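Dipicolinate synthase, B chain (Bacillus cereus, PDB 3MCU) probably acts together with its partner subunit DpaA to oxidise dihydrodipicolinate to dipicolinate, using NADP(+), during sporulation. Local coordinates at residues M98-N103 with P109-A114. Residues are numbered along the deposited sequence; the frame is centred on the assembly and turned at random.
Sequences MSKFAN and PVLMAA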
loop_
_atom_site.group_PDB
_atom_site.type_symbol
_atom_site.label_atom_id
_atom_site.label_comp_id
_atom_site.label_asym_id
_atom_site.label_seq_id
_atom_site.Cartn_x
_atom_site.Cartn_y
_atom_site.Cartn_z
HETATM N N MSE D 98 -8.560 -13.785 3.843
HETATM C CA MSE D 98 -7.181 -13.328 3.987
HETATM C C MSE D 98 -7.033 -11.842 3.625
HETATM O O MSE D 98 -6.337 -11.080 4.298
HETATM C CB MSE D 98 -6.251 -14.158 3.100
HETATM C CG MSE D 98 -4.812 -13.684 3.184
HETATM SE SE MSE D 98 -3.516 -14.935 2.435
HETATM C CE MSE D 98 -3.836 -14.571 0.538
ATOM N N SER D 99 -7.673 -11.444 2.537
ATOM C CA SER D 99 -7.684 -10.056 2.124
ATOM C C SER D 99 -8.353 -9.196 3.179
ATOM O O SER D 99 -7.839 -8.142 3.548
ATOM C CB SER D 99 -8.426 -9.907 0.794
ATOM O OG SER D 99 -8.620 -8.535 0.500
ATOM N N LYS D 100 -9.501 -9.644 3.670
ATOM C CA LYS D 100 -10.209 -8.896 4.703
ATOM C C LYS D 100 -9.391 -8.800 6.005
ATOM O O LYS D 100 -9.264 -7.718 6.593
ATOM C CB LYS D 100 -11.600 -9.493 4.943
ATOM C CG LYS D 100 -12.636 -9.116 3.866
ATOM C CD LYS D 100 -13.898 -9.985 3.941
ATOM C CE LYS D 100 -15.019 -9.388 3.090
ATOM N NZ LYS D 100 -15.941 -10.401 2.487
ATOM N N PHE D 101 -8.830 -9.926 6.445
ATOM C CA PHE D 101 -7.938 -9.943 7.603
ATOM C C PHE D 101 -6.794 -8.936 7.416
ATOM O O PHE D 101 -6.566 -8.090 8.284
ATOM C CB PHE D 101 -7.384 -11.359 7.844
ATOM C CG PHE D 101 -6.676 -11.522 9.167
ATOM C CD1 PHE D 101 -7.127 -10.867 10.294
ATOM C CD2 PHE D 101 -5.577 -12.347 9.280
ATOM C CE1 PHE D 101 -6.488 -11.012 11.499
ATOM C CE2 PHE D 101 -4.933 -12.507 10.485
ATOM C CZ PHE D 101 -5.380 -11.844 11.594
ATOM N N ALA D 102 -6.084 -9.011 6.291
ATOM C CA ALA D 102 -4.934 -8.116 6.053
ATOM C C ALA D 102 -5.325 -6.649 6.110
ATOM O O ALA D 102 -4.514 -5.801 6.470
ATOM C CB ALA D 102 -4.284 -8.400 4.724
ATOM N N ASN D 103 -6.564 -6.354 5.736
ATOM C CA ASN D 103 -7.040 -4.976 5.726
ATOM C C ASN D 103 -7.773 -4.580 7.008
ATOM O O ASN D 103 -8.255 -3.461 7.127
ATOM C CB ASN D 103 -7.910 -4.718 4.493
ATOM C CG ASN D 103 -7.101 -4.692 3.215
ATOM O OD1 ASN D 103 -7.250 -5.560 2.352
ATOM N ND2 ASN D 103 -6.211 -3.718 3.098
ATOM N N PRO D 109 -17.687 -13.755 11.849
ATOM C CA PRO D 109 -17.373 -14.243 13.202
ATOM C C PRO D 109 -15.894 -14.592 13.366
ATOM O O PRO D 109 -15.273 -14.305 14.398
ATOM C CB PRO D 109 -18.241 -15.499 13.317
ATOM C CG PRO D 109 -19.431 -15.181 12.448
ATOM C CD PRO D 109 -18.870 -14.422 11.278
ATOM N N VAL D 110 -15.332 -15.179 12.323
ATOM C CA VAL D 110 -13.955 -15.639 12.346
ATOM C C VAL D 110 -12.957 -14.484 12.308
ATOM O O VAL D 110 -11.960 -14.500 13.030
ATOM C CB VAL D 110 -13.700 -16.641 11.198
ATOM C CG1 VAL D 110 -12.225 -16.961 11.067
ATOM C CG2 VAL D 110 -14.506 -17.897 11.443
ATOM N N LEU D 111 -13.231 -13.481 11.475
ATOM C CA LEU D 111 -12.386 -12.293 11.400
ATOM C C LEU D 111 -12.409 -11.509 12.717
ATOM O O LEU D 111 -11.380 -10.978 13.159
ATOM C CB LEU D 111 -12.833 -11.374 10.251
ATOM C CG LEU D 111 -12.679 -11.848 8.792
ATOM C CD1 LEU D 111 -13.533 -11.006 7.863
ATOM C CD2 LEU D 111 -11.244 -11.834 8.318
HETATM N N MSE D 112 -13.586 -11.411 13.332
HETATM C CA MSE D 112 -13.705 -10.705 14.603
HETATM C C MSE D 112 -12.962 -11.461 15.705
HETATM O O MSE D 112 -12.368 -10.844 16.601
HETATM C CB MSE D 112 -15.170 -10.501 14.986
HETATM C CG MSE D 112 -15.344 -9.941 16.391
HETATM SE SE MSE D 112 -14.626 -8.106 16.558
HETATM C CE MSE D 112 -16.005 -7.145 15.574
ATOM N N ALA D 113 -13.002 -12.797 15.625
ATOM C CA ALA D 113 -12.300 -13.666 16.574
ATOM C C ALA D 113 -10.798 -13.462 16.474
ATOM O O ALA D 113 -10.109 -13.391 17.492
ATOM C CB ALA D 113 -12.639 -15.143 16.322
ATOM N N ALA D 114 -10.307 -13.375 15.236
ATOM C CA ALA D 114 -8.896 -13.132 14.959
ATOM C C ALA D 114 -8.461 -11.760 15.481
ATOM O O ALA D 114 -7.388 -11.607 16.060
ATOM C CB ALA D 114 -8.617 -13.261 13.460
#
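Leu-111 spans the gap between two neighbouring helices by setting its two methyl groups on successive residues of the opposing one. CD2 rests against the backbone at Phe-101, 3.6 Å from Phe-101 N, and also meets Phe-101 CB at 3.9 Å. The other branch turns to the lysine stem: Leu-111 CD1 lies 3.8 Å from Lys-100 CB, and the two side chains cross at about a right angle. One turn further along helix 109-118, Ala-114 points its methyl at the far end of the Phe-101 ring, where Ala-114 CB is 3.7 Å from Phe-101 CE1 and meets the ring obliquely. The phenyl group is set there by chi1 of -169°, with CG anti to the backbone N, which swings the ring toward the second helix, so that CE1 and CZ reach the alanine methyl. No hydrogen bond joins the segments, and the four touching residues are all buried; the touching is van der Waals contact, made by apolar side chains and the lysine's methylene stem. The axes of 98-102 and 109-114 come within 10.5 Å and cross at -36°, a separation that the leucine and the phenyl ring reach across, the ring ending on the alanine methyl. Both helices follow strand 87-94 in a flavoprotein-family alpha/beta fold with a largely parallel sheet, and helix 109-118 leads on to the adjacent parallel strand 124-130. Beneath the pair, Phe-101 packs on Val-124 and Leu-126 of that strand, while Ala-114 sits on Ile-90 of its neighbour. Leu-144 of helix 138-145 covers Phe-101 from another helix. Beyond the leucine the Lys-100 chain leads away, and its NZ forms a salt bridge with Asp-107 of a second subunit.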